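Long-range contact in antibiotic resistance protein (Deinococcus radiodurans, PDB 2VLI), which probably acts as a P-loop phosphotransferase that confers resistance to the antibiotic tunicamycin: residues 5-14 / 73-86. Residues are numbered along the deposited sequence; the frame is centred on the assembly and turned at random.
Sequences SPIIWINGPF and SREAAGPLIVPVSI
Trp9 and Val82 are paired on neighbouring parallel strands, 7-11 and 80-84, in the central sheet of a P-loop NTPase fold, and their side chains leave the same face of the sheet. Backbone bonds alternate from Leu80 N to Pro6 O through to Val84 N to Ile10 O, the latter nearly straight at 172°. With CG anti to the backbone N (chi1 173°), the indole of Trp9 reaches both valines of the partner strand. Val82 CG1 approaches the benzo part obliquely, 3.9 Å from Trp9 CE3, whereas Val84 CG1 sits over one face, displaced toward the rim, 4.1 Å from Trp9 CZ2. Farther back on the same side, Ile7 runs alongside Leu80, Ile7 CG1 lying 3.9 Å from Leu80 CB; helices 61-75 and 89-101 pack against this side. On the other side Ile8 CD1 meets Pro79 CB and Ile10 CD1 meets Ile81 CG2, both at longer range, and helix 20-28 touches Ile10 and Ile81.

Strand 7-11 runs into the P-loop, which begins at Gly12; there Ser85 OG lies 2.9 Å from Gly12 O and equally far from Phe14 O. Beside it, the buried Asn11 amide grips the backbone of Ile86 twice, which should fix its flip: Asn11 OD1 accepts from Ile86 N at 2.7 Å, and Asn11 ND2 donates to Ile86 O at 2.9 Å, in the carbonyl plane and on a lone pair.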
loop_
_atom_site.group_PDB
_atom_site.type_symbol
_atom_site.label_atom_id
_atom_site.label_comp_id
_atom_site.label_asym_id
_atom_site.label_seq_id
_atom_site.Cartn_x
_atom_site.Cartn_y
_atom_site.Cartn_z
ATOM N N SER A 5 -20.809 -19.995 -11.962
ATOM C CA SER A 5 -21.006 -20.242 -10.498
ATOM C C SER A 5 -20.159 -19.238 -9.695
ATOM O O SER A 5 -19.199 -18.697 -10.216
ATOM C CB SER A 5 -20.589 -21.662 -10.140
ATOM O OG SER A 5 -19.230 -21.880 -10.509
ATOM N N PRO A 6 -20.516 -18.981 -8.426
ATOM C CA PRO A 6 -19.822 -17.900 -7.715
ATOM C C PRO A 6 -18.313 -18.093 -7.550
ATOM O O PRO A 6 -17.857 -19.196 -7.317
ATOM C CB PRO A 6 -20.474 -17.911 -6.332
ATOM C CG PRO A 6 -21.769 -18.617 -6.518
ATOM C CD PRO A 6 -21.517 -19.640 -7.579
ATOM N N ILE A 7 -17.569 -16.994 -7.628
ATOM C CA ILE A 7 -16.124 -16.985 -7.323
ATOM C C ILE A 7 -15.889 -16.275 -5.984
ATOM O O ILE A 7 -16.262 -15.102 -5.832
ATOM C CB ILE A 7 -15.323 -16.328 -8.473
ATOM C CG1 ILE A 7 -15.538 -17.140 -9.770
ATOM C CG2 ILE A 7 -13.817 -16.274 -8.150
ATOM C CD1 ILE A 7 -14.899 -16.529 -11.010
ATOM N N ILE A 8 -15.319 -16.983 -5.007
ATOM C CA ILE A 8 -15.074 -16.407 -3.668
ATOM C C ILE A 8 -13.572 -16.155 -3.538
ATOM O O ILE A 8 -12.814 -17.078 -3.487
ATOM C CB ILE A 8 -15.577 -17.318 -2.556
ATOM C CG1 ILE A 8 -17.037 -17.693 -2.798
ATOM C CG2 ILE A 8 -15.448 -16.686 -1.223
ATOM C CD1 ILE A 8 -17.493 -18.888 -1.969
ATOM N N TRP A 9 -13.183 -14.887 -3.505
ATOM C CA TRP A 9 -11.808 -14.458 -3.639
ATOM C C TRP A 9 -11.430 -13.884 -2.284
ATOM O O TRP A 9 -12.028 -12.919 -1.833
ATOM C CB TRP A 9 -11.768 -13.401 -4.721
ATOM C CG TRP A 9 -10.464 -12.699 -4.919
ATOM C CD1 TRP A 9 -9.924 -11.734 -4.122
ATOM C CD2 TRP A 9 -9.583 -12.817 -6.050
ATOM N NE1 TRP A 9 -8.762 -11.265 -4.658
ATOM C CE2 TRP A 9 -8.530 -11.897 -5.854
ATOM C CE3 TRP A 9 -9.590 -13.595 -7.213
ATOM C CZ2 TRP A 9 -7.466 -11.764 -6.750
ATOM C CZ3 TRP A 9 -8.515 -13.442 -8.125
ATOM C CH2 TRP A 9 -7.475 -12.550 -7.878
ATOM N N ILE A 10 -10.494 -14.521 -1.613
ATOM C CA ILE A 10 -10.188 -14.208 -0.240
ATOM C C ILE A 10 -8.720 -13.818 -0.056
ATOM O O ILE A 10 -7.822 -14.657 -0.168
ATOM C CB ILE A 10 -10.506 -15.418 0.684
ATOM C CG1 ILE A 10 -11.975 -15.792 0.546
ATOM C CG2 ILE A 10 -10.127 -15.090 2.157
ATOM C CD1 ILE A 10 -12.325 -17.195 1.088
ATOM N N ASN A 11 -8.482 -12.542 0.228
ATOM C CA ASN A 11 -7.165 -12.024 0.458
ATOM C C ASN A 11 -6.920 -11.973 1.955
ATOM O O ASN A 11 -7.816 -11.651 2.721
ATOM C CB ASN A 11 -7.039 -10.635 -0.126
ATOM C CG ASN A 11 -5.622 -10.091 -0.042
ATOM O OD1 ASN A 11 -4.639 -10.845 -0.052
ATOM N ND2 ASN A 11 -5.511 -8.789 0.099
ATOM N N GLY A 12 -5.710 -12.228 2.359
ATOM C CA GLY A 12 -5.411 -12.379 3.784
ATOM C C GLY A 12 -3.979 -12.013 4.025
ATOM O O GLY A 12 -3.198 -11.963 3.070
ATOM N N PRO A 13 -3.631 -11.726 5.288
ATOM C CA PRO A 13 -2.272 -11.344 5.627
ATOM C C PRO A 13 -1.368 -12.549 5.907
ATOM O O PRO A 13 -0.207 -12.346 6.163
ATOM C CB PRO A 13 -2.465 -10.587 6.937
ATOM C CG PRO A 13 -3.554 -11.337 7.603
ATOM C CD PRO A 13 -4.493 -11.745 6.488
ATOM N N PHE A 14 -1.902 -13.772 5.853
ATOM C CA PHE A 14 -1.150 -14.977 6.248
ATOM C C PHE A 14 -0.168 -15.493 5.171
ATOM O O PHE A 14 0.184 -14.755 4.228
ATOM C CB PHE A 14 -2.125 -16.083 6.688
ATOM C CG PHE A 14 -3.046 -15.668 7.802
ATOM C CD1 PHE A 14 -2.548 -15.499 9.117
ATOM C CD2 PHE A 14 -4.417 -15.453 7.552
ATOM C CE1 PHE A 14 -3.388 -15.127 10.154
ATOM C CE2 PHE A 14 -5.281 -15.058 8.585
ATOM C CZ PHE A 14 -4.759 -14.895 9.894
ATOM N N SER A 73 -13.320 -20.973 -14.295
ATOM C CA SER A 73 -14.679 -20.483 -14.070
ATOM C C SER A 73 -15.708 -21.194 -14.951
ATOM O O SER A 73 -16.778 -21.540 -14.494
ATOM C CB SER A 73 -14.734 -18.963 -14.339
ATOM O OG SER A 73 -15.984 -18.440 -13.977
ATOM N N ARG A 74 -15.381 -21.383 -16.220
ATOM C CA ARG A 74 -16.283 -22.048 -17.172
ATOM C C ARG A 74 -16.431 -23.564 -16.853
ATOM O O ARG A 74 -17.446 -24.173 -17.138
ATOM C CB ARG A 74 -15.772 -21.866 -18.605
ATOM C CG ARG A 74 -16.239 -20.594 -19.342
ATOM C CD ARG A 74 -15.351 -19.343 -19.114
ATOM N NE ARG A 74 -15.540 -18.298 -20.143
ATOM C CZ ARG A 74 -16.642 -17.546 -20.288
ATOM N NH1 ARG A 74 -17.697 -17.693 -19.473
ATOM N NH2 ARG A 74 -16.698 -16.630 -21.262
ATOM N N GLU A 75 -15.418 -24.151 -16.243
ATOM C CA GLU A 75 -15.416 -25.578 -15.968
ATOM C C GLU A 75 -15.906 -25.963 -14.566
ATOM O O GLU A 75 -16.103 -27.144 -14.283
ATOM C CB GLU A 75 -14.000 -26.115 -16.156
ATOM C CG GLU A 75 -13.451 -25.898 -17.560
ATOM C CD GLU A 75 -14.115 -26.753 -18.640
ATOM O OE1 GLU A 75 -14.075 -27.999 -18.504
ATOM O OE2 GLU A 75 -14.660 -26.182 -19.631
ATOM N N ALA A 76 -16.057 -24.985 -13.681
ATOM C CA ALA A 76 -16.336 -25.251 -12.278
ATOM C C ALA A 76 -17.782 -25.731 -12.112
ATOM O O ALA A 76 -18.690 -25.171 -12.722
ATOM C CB ALA A 76 -16.092 -23.982 -11.441
ATOM N N ALA A 77 -17.964 -26.787 -11.325
ATOM C CA ALA A 77 -19.299 -27.306 -10.991
ATOM C C ALA A 77 -19.881 -26.360 -9.941
ATOM O O ALA A 77 -20.922 -25.738 -10.142
ATOM C CB ALA A 77 -19.202 -28.769 -10.434
ATOM N N GLY A 78 -19.150 -26.235 -8.839
ATOM C CA GLY A 78 -19.578 -25.420 -7.736
ATOM C C GLY A 78 -18.814 -24.106 -7.675
ATOM O O GLY A 78 -18.211 -23.652 -8.657
ATOM N N PRO A 79 -18.869 -23.466 -6.525
ATOM C CA PRO A 79 -18.137 -22.225 -6.384
ATOM C C PRO A 79 -16.619 -22.381 -6.519
ATOM O O PRO A 79 -16.022 -23.372 -6.117
ATOM C CB PRO A 79 -18.521 -21.743 -4.984
ATOM C CG PRO A 79 -19.825 -22.493 -4.655
ATOM C CD PRO A 79 -19.633 -23.827 -5.321
ATOM N N LEU A 80 -16.006 -21.369 -7.097
ATOM C CA LEU A 80 -14.585 -21.316 -7.254
ATOM C C LEU A 80 -14.021 -20.477 -6.092
ATOM O O LEU A 80 -14.411 -19.323 -5.936
ATOM C CB LEU A 80 -14.300 -20.709 -8.616
ATOM C CG LEU A 80 -12.999 -21.000 -9.349
ATOM C CD1 LEU A 80 -12.655 -22.516 -9.382
ATOM C CD2 LEU A 80 -13.135 -20.470 -10.755
ATOM N N ILE A 81 -13.154 -21.076 -5.275
ATOM C CA ILE A 81 -12.554 -20.425 -4.098
ATOM C C ILE A 81 -11.090 -20.094 -4.358
ATOM O O ILE A 81 -10.299 -20.957 -4.688
ATOM C CB ILE A 81 -12.642 -21.301 -2.839
ATOM C CG1 ILE A 81 -14.081 -21.767 -2.596
ATOM C CG2 ILE A 81 -12.046 -20.559 -1.657
ATOM C CD1 ILE A 81 -14.243 -23.068 -1.728
ATOM N N VAL A 82 -10.726 -18.829 -4.236
ATOM C CA VAL A 82 -9.377 -18.371 -4.588
ATOM C C VAL A 82 -8.693 -17.663 -3.397
ATOM O O VAL A 82 -8.942 -16.498 -3.185
ATOM C CB VAL A 82 -9.446 -17.367 -5.789
ATOM C CG1 VAL A 82 -8.046 -16.990 -6.250
ATOM C CG2 VAL A 82 -10.374 -17.896 -6.945
ATOM N N PRO A 83 -7.804 -18.353 -2.649
ATOM C CA PRO A 83 -7.000 -17.720 -1.592
ATOM C C PRO A 83 -5.807 -16.980 -2.190
ATOM O O PRO A 83 -5.061 -17.558 -2.955
ATOM C CB PRO A 83 -6.517 -18.892 -0.734
ATOM C CG PRO A 83 -6.770 -20.149 -1.534
ATOM C CD PRO A 83 -7.409 -19.760 -2.863
ATOM N N VAL A 84 -5.633 -15.706 -1.819
ATOM C CA VAL A 84 -4.530 -14.894 -2.240
ATOM C C VAL A 84 -3.972 -14.174 -1.032
ATOM O O VAL A 84 -4.593 -14.123 0.010
ATOM C CB VAL A 84 -4.918 -13.867 -3.324
ATOM C CG1 VAL A 84 -5.463 -14.565 -4.515
ATOM C CG2 VAL A 84 -5.955 -12.896 -2.829
ATOM N N SER A 85 -2.756 -13.694 -1.182
ATOM C CA SER A 85 -2.058 -12.907 -0.179
ATOM C C SER A 85 -1.391 -11.778 -0.900
ATOM O O SER A 85 -0.292 -11.944 -1.438
ATOM C CB SER A 85 -0.998 -13.747 0.490
ATOM O OG SER A 85 -1.095 -13.555 1.885
ATOM N N ILE A 86 -2.088 -10.648 -0.999
ATOM C CA ILE A 86 -1.582 -9.509 -1.738
ATOM C C ILE A 86 -1.655 -8.290 -0.802
ATOM O O ILE A 86 -2.674 -8.052 -0.194
ATOM C CB ILE A 86 -2.410 -9.194 -2.964
ATOM C CG1 ILE A 86 -2.393 -10.368 -3.974
ATOM C CG2 ILE A 86 -1.922 -7.911 -3.617
ATOM C CD1 ILE A 86 -1.160 -10.462 -4.797
#